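Local coordinates for hypothetical protein (Actinomyces odontolyticus, PDB 4MJG), which is of unknown function and belongs to the DUF4853 family, probably made as a bacterial lipoprotein, at residues A[17-22]-A[147-152]; A[62-67]-A[132-137]. All coordinates share one frame; numbering follows the deposited sequence.

Contact 1. Residues A[17-22]-A[147-152]; sequences SIEEYI and GQFVLP
I18, E19 and I22, on one side of the helix that starts at I18, pack against F149, L151 and P152 of an irregular segment. The contact is almost wholly apolar. The methyl CG2 of I18 lies 3.6 Å from CE1 of F149 and meets the ring obliquely, at its CE1 and CZ atoms. CG of E19 comes to the same side of the ring, 3.7 Å from CD1 of F149. The chain of E19 then bends, and its carboxylate plane stands 65° from the ring plane. Q148 CG sits 3.5 Å above the plane of the F149 ring, over its centre, and Y63 meets the ring edge-to-face.

I22 supplies two branches. CG1 is anti to the carbonyl carbon (chi1 -73°), and the chain runs on extended to CD1. There CD1 of I22 meets CD2 of L151 at 4.0 Å and CB of F149 at 4.1 Å. The other branch, CG2 of I22, lies 3.9 Å from CD of P152 and also touches the carbonyl oxygen of V150.

Within segment 17-22, S17 is the N-cap of the helix. OE1 of E19 is hydrogen-bonded to OG1 of T139.

Shape and apolar burial thus join the first helix to the 147-152 loop, while E19 lends its aliphatic part to the ring and its charged end to T139.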
loop_
_atom_site.group_PDB
_atom_site.type_symbol
_atom_site.label_atom_id
_atom_site.label_comp_id
_atom_site.label_asym_id
_atom_site.label_seq_id
_atom_site.Cartn_x
_atom_site.Cartn_y
_atom_site.Cartn_z
ATOM N N SER A 17 3.959 -10.719 14.299
ATOM C CA SER A 17 5.166 -9.905 14.392
ATOM C C SER A 17 5.405 -9.150 13.092
ATOM O O SER A 17 4.957 -9.568 12.023
ATOM C CB SER A 17 6.388 -10.767 14.713
ATOM O OG SER A 17 6.817 -11.478 13.567
ATOM N N ILE A 18 6.117 -8.034 13.200
ATOM C CA ILE A 18 6.512 -7.237 12.039
ATOM C C ILE A 18 7.115 -8.095 10.923
ATOM O O ILE A 18 6.802 -7.901 9.749
ATOM C CB ILE A 18 7.496 -6.105 12.444
ATOM C CG1 ILE A 18 7.875 -5.235 11.239
ATOM C CG2 ILE A 18 8.750 -6.663 13.112
ATOM C CD1 ILE A 18 6.715 -4.473 10.636
ATOM N N GLU A 19 7.957 -9.055 11.300
ATOM C CA GLU A 19 8.630 -9.917 10.331
ATOM C C GLU A 19 7.653 -10.865 9.638
ATOM O O GLU A 19 7.779 -11.120 8.439
ATOM C CB GLU A 19 9.737 -10.715 11.020
ATOM C CG GLU A 19 10.874 -9.854 11.558
ATOM C CD GLU A 19 11.281 -10.235 12.970
ATOM O OE1 GLU A 19 10.444 -10.090 13.896
ATOM O OE2 GLU A 19 12.439 -10.675 13.152
ATOM N N GLU A 20 6.689 -11.384 10.398
ATOM C CA GLU A 20 5.645 -12.248 9.848
ATOM C C GLU A 20 4.761 -11.462 8.892
ATOM O O GLU A 20 4.321 -11.988 7.864
ATOM C CB GLU A 20 4.794 -12.834 10.983
ATOM C CG GLU A 20 3.640 -13.740 10.550
ATOM C CD GLU A 20 4.081 -15.121 10.097
ATOM O OE1 GLU A 20 5.298 -15.385 10.020
ATOM O OE2 GLU A 20 3.192 -15.953 9.814
ATOM N N TYR A 21 4.508 -10.204 9.239
ATOM C CA TYR A 21 3.658 -9.335 8.433
ATOM C C TYR A 21 4.331 -8.992 7.111
ATOM O O TYR A 21 3.711 -9.067 6.042
ATOM C CB TYR A 21 3.349 -8.059 9.199
ATOM C CG TYR A 21 2.200 -7.254 8.642
ATOM C CD1 TYR A 21 2.407 -6.274 7.678
ATOM C CD2 TYR A 21 0.907 -7.449 9.110
ATOM C CE1 TYR A 21 1.352 -5.519 7.184
ATOM C CE2 TYR A 21 -0.154 -6.700 8.626
ATOM C CZ TYR A 21 0.068 -5.739 7.664
ATOM O OH TYR A 21 -0.993 -4.998 7.199
ATOM N N ILE A 22 5.604 -8.620 7.192
ATOM C CA ILE A 22 6.403 -8.344 6.001
ATOM C C ILE A 22 6.440 -9.567 5.082
ATOM O O ILE A 22 6.261 -9.455 3.862
ATOM C CB ILE A 22 7.836 -7.921 6.390
ATOM C CG1 ILE A 22 7.814 -6.498 6.961
ATOM C CG2 ILE A 22 8.765 -7.986 5.189
ATOM C CD1 ILE A 22 9.097 -6.072 7.637
ATOM N N GLY A 147 15.660 -0.202 10.378
ATOM C CA GLY A 147 16.396 -0.681 9.217
ATOM C C GLY A 147 16.900 -2.111 9.319
ATOM O O GLY A 147 17.456 -2.636 8.353
ATOM N N GLN A 148 16.725 -2.745 10.481
ATOM C CA GLN A 148 17.183 -4.124 10.678
ATOM C C GLN A 148 16.406 -5.133 9.826
ATOM O O GLN A 148 16.924 -6.200 9.520
ATOM C CB GLN A 148 17.121 -4.522 12.166
ATOM C CG GLN A 148 15.720 -4.757 12.716
ATOM C CD GLN A 148 15.699 -4.976 14.225
ATOM O OE1 GLN A 148 16.114 -6.027 14.713
ATOM N NE2 GLN A 148 15.202 -3.990 14.968
ATOM N N PHE A 149 15.178 -4.792 9.438
ATOM C CA PHE A 149 14.277 -5.747 8.782
ATOM C C PHE A 149 14.397 -5.736 7.271
ATOM O O PHE A 149 14.251 -4.692 6.648
ATOM C CB PHE A 149 12.832 -5.432 9.140
ATOM C CG PHE A 149 12.574 -5.383 10.613
ATOM C CD1 PHE A 149 12.528 -6.551 11.359
ATOM C CD2 PHE A 149 12.380 -4.170 11.253
ATOM C CE1 PHE A 149 12.290 -6.508 12.716
ATOM C CE2 PHE A 149 12.140 -4.121 12.611
ATOM C CZ PHE A 149 12.095 -5.291 13.344
ATOM N N VAL A 150 14.653 -6.904 6.688
ATOM C CA VAL A 150 14.668 -7.047 5.235
ATOM C C VAL A 150 13.260 -6.851 4.705
ATOM O O VAL A 150 12.295 -7.256 5.346
ATOM C CB VAL A 150 15.191 -8.428 4.763
ATOM C CG1 VAL A 150 16.620 -8.641 5.233
ATOM C CG2 VAL A 150 14.287 -9.567 5.233
ATOM N N LEU A 151 13.160 -6.240 3.530
ATOM C CA LEU A 151 11.877 -5.987 2.883
ATOM C C LEU A 151 11.819 -6.706 1.544
ATOM O O LEU A 151 12.848 -6.942 0.920
ATOM C CB LEU A 151 11.697 -4.488 2.679
ATOM C CG LEU A 151 11.492 -3.699 3.973
ATOM C CD1 LEU A 151 11.858 -2.239 3.787
ATOM C CD2 LEU A 151 10.062 -3.849 4.460
ATOM N N PRO A 152 10.609 -7.062 1.094
ATOM C CA PRO A 152 10.518 -7.885 -0.101
ATOM C C PRO A 152 10.869 -7.103 -1.348
ATOM O O PRO A 152 10.559 -5.915 -1.440
ATOM C CB PRO A 152 9.047 -8.300 -0.129
ATOM C CG PRO A 152 8.336 -7.186 0.544
ATOM C CD PRO A 152 9.283 -6.613 1.561
#

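Contact 2. Residues A[62-67]-A[132-137]. With SO4 (sulfate ion), chain C; SO4 (sulfate ion), chain D.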
loop_
_atom_site.group_PDB
_atom_site.type_symbol
_atom_site.label_atom_id
_atom_site.label_comp_id
_atom_site.label_asym_id
_atom_site.label_seq_id
_atom_site.Cartn_x
_atom_site.Cartn_y
_atom_site.Cartn_z
ATOM N N GLY A 62 6.669 -0.846 19.045
ATOM C CA GLY A 62 6.930 -1.831 18.013
ATOM C C GLY A 62 7.347 -1.206 16.700
ATOM O O GLY A 62 8.068 -0.207 16.675
ATOM N N TYR A 63 6.903 -1.815 15.607
ATOM C CA TYR A 63 7.284 -1.390 14.276
ATOM C C TYR A 63 6.091 -1.397 13.332
ATOM O O TYR A 63 5.181 -2.222 13.454
ATOM C CB TYR A 63 8.372 -2.298 13.718
ATOM C CG TYR A 63 9.726 -2.100 14.347
ATOM C CD1 TYR A 63 10.468 -0.953 14.094
ATOM C CD2 TYR A 63 10.277 -3.067 15.175
ATOM C CE1 TYR A 63 11.721 -0.771 14.658
ATOM C CE2 TYR A 63 11.529 -2.896 15.741
ATOM C CZ TYR A 63 12.246 -1.744 15.478
ATOM O OH TYR A 63 13.492 -1.563 16.028
ATOM N N ARG A 64 6.134 -0.473 12.381
ATOM C CA ARG A 64 5.087 -0.276 11.402
ATOM C C ARG A 64 5.718 -0.426 10.028
ATOM O O ARG A 64 6.872 -0.059 9.840
ATOM C CB ARG A 64 4.543 1.140 11.556
ATOM C CG ARG A 64 3.321 1.444 10.724
ATOM C CD ARG A 64 2.990 2.928 10.761
ATOM N NE ARG A 64 2.876 3.453 12.122
ATOM C CZ ARG A 64 1.860 3.219 12.951
ATOM N NH1 ARG A 64 0.841 2.438 12.593
ATOM N NH2 ARG A 64 1.872 3.756 14.164
ATOM N N VAL A 65 4.968 -0.944 9.064
ATOM C CA VAL A 65 5.494 -1.078 7.705
ATOM C C VAL A 65 4.656 -0.297 6.686
ATOM O O VAL A 65 3.464 -0.565 6.483
ATOM C CB VAL A 65 5.687 -2.559 7.288
ATOM C CG1 VAL A 65 4.389 -3.351 7.354
ATOM C CG2 VAL A 65 6.297 -2.650 5.898
ATOM N N VAL A 66 5.304 0.695 6.077
ATOM C CA VAL A 66 4.762 1.407 4.931
ATOM C C VAL A 66 5.191 0.623 3.699
ATOM O O VAL A 66 6.382 0.368 3.510
ATOM C CB VAL A 66 5.320 2.845 4.842
ATOM C CG1 VAL A 66 4.867 3.526 3.560
ATOM C CG2 VAL A 66 4.913 3.660 6.066
ATOM N N GLY A 67 4.235 0.239 2.863
ATOM C CA GLY A 67 4.532 -0.592 1.693
ATOM C C GLY A 67 4.973 0.209 0.485
ATOM O O GLY A 67 5.251 1.408 0.581
ATOM N N SER A 132 0.248 1.715 1.278
ATOM C CA SER A 132 -0.140 0.904 2.433
ATOM C C SER A 132 0.618 1.358 3.663
ATOM O O SER A 132 1.730 1.861 3.559
ATOM C CB SER A 132 0.097 -0.583 2.164
ATOM O OG SER A 132 1.449 -0.938 2.368
ATOM N N ARG A 133 -0.004 1.194 4.824
ATOM C CA ARG A 133 0.605 1.566 6.089
ATOM C C ARG A 133 0.006 0.677 7.176
ATOM O O ARG A 133 -1.103 0.912 7.644
ATOM C CB ARG A 133 0.363 3.045 6.380
ATOM C CG ARG A 133 0.922 3.524 7.711
ATOM C CD ARG A 133 0.894 5.043 7.820
ATOM N NE ARG A 133 1.476 5.524 9.076
ATOM C CZ ARG A 133 0.812 5.673 10.222
ATOM N NH1 ARG A 133 -0.479 5.375 10.310
ATOM N NH2 ARG A 133 1.447 6.119 11.299
ATOM N N SER A 134 0.743 -0.356 7.561
ATOM C CA SER A 134 0.259 -1.326 8.543
ATOM C C SER A 134 -0.049 -0.674 9.884
ATOM O O SER A 134 0.359 0.457 10.150
ATOM C CB SER A 134 1.299 -2.425 8.778
ATOM O OG SER A 134 2.311 -1.973 9.665
ATOM N N ALA A 135 -0.763 -1.417 10.726
ATOM C CA ALA A 135 -0.911 -1.066 12.130
ATOM C C ALA A 135 0.427 -1.282 12.807
ATOM O O ALA A 135 1.334 -1.871 12.213
ATOM C CB ALA A 135 -1.972 -1.938 12.779
ATOM N N CYS A 136 0.558 -0.806 14.039
ATOM C CA CYS A 136 1.783 -1.014 14.810
ATOM C C CYS A 136 1.877 -2.487 15.201
ATOM O O CYS A 136 0.904 -3.065 15.678
ATOM C CB CYS A 136 1.801 -0.129 16.055
ATOM S SG CYS A 136 3.432 0.066 16.814
ATOM N N LEU A 137 3.042 -3.093 14.986
ATOM C CA LEU A 137 3.219 -4.528 15.197
ATOM C C LEU A 137 4.290 -4.820 16.245
ATOM O O LEU A 137 5.307 -4.134 16.300
ATOM C CB LEU A 137 3.590 -5.205 13.877
ATOM C CG LEU A 137 2.564 -5.014 12.759
ATOM C CD1 LEU A 137 3.136 -5.420 11.410
ATOM C CD2 LEU A 137 1.292 -5.789 13.060
HETATM S S SO4 C . -1.720 1.853 15.220
HETATM O O1 SO4 C . -1.607 0.374 15.245
HETATM O O2 SO4 C . -2.040 2.334 13.856
HETATM O O3 SO4 C . -2.812 2.263 16.131
HETATM O O4 SO4 C . -0.444 2.442 15.680
HETATM S S SO4 D . 3.326 8.658 8.356
HETATM O O1 SO4 D . 1.940 8.827 7.857
HETATM O O2 SO4 D . 3.391 8.998 9.799
HETATM O O3 SO4 D . 3.745 7.252 8.147
HETATM O O4 SO4 D . 4.228 9.555 7.598
HETATM O O HOH W 1 1.687 -2.021 4.880
#
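Y63 and L137 form an antiparallel hydrogen-bonded pair: N of Y63 gives to O of L137 at 2.9 Å, and N of L137 returns a bond to O of Y63. Further along, S134 N gives to V65 O, and G67 N to S132 O. Between them a side chain does the backbone's work. OG of S134 takes the N-H of V65 at 2.9 Å, nearly straight (175°), and itself donates to O of A135. With chi1 80°, OG sits between the backbone N and carbonyl carbon of S134, facing V65.

The charged groups are stacked. The guanidiniums of R64 and R133 lie nearly parallel, planes 17° apart and centres 3.8 Å apart. NH1 of R64 bonds in plane to a lone pair of S134 O, at 3.2 Å. R64 NH1 and NH2 also hold one sulfate, which C136 N grips through O1 at 2.7 Å. NE of R133 holds a second sulfate through O3. With an alanine at R64, S134 O would probably lose its NH1 donor, R133 its stacking partner, and the first sulfate two of its donor groups.

C136 is disulfide-bonded to C55. The sulfates, probably from the crystallisation liquor, are likely to offset part of the like charge of the two arginines.

Overall arrangement
The two contacts have centres about 10 Å apart, on the same side of the chain's centre. Along the chain the order is 17-22, 62-67, 132-137, 147-152, so contact 2 is nested inside the loop that contact 1 closes. Contact 2 joins strand 62-73 to strand 127-133 and the chain that follows it. In the antiparallel sheet, strand 62-73 runs between strands 127-133 and 44-55. Contact 1 packs helix 18-24 and the loop before helix 154-157 over that part of the sheet. Y21 touches L137 and S134, while F149 and Q148 reach Y63. The early helix and the late loop thus share one packed region with the central strands, bringing distant parts of the chain together.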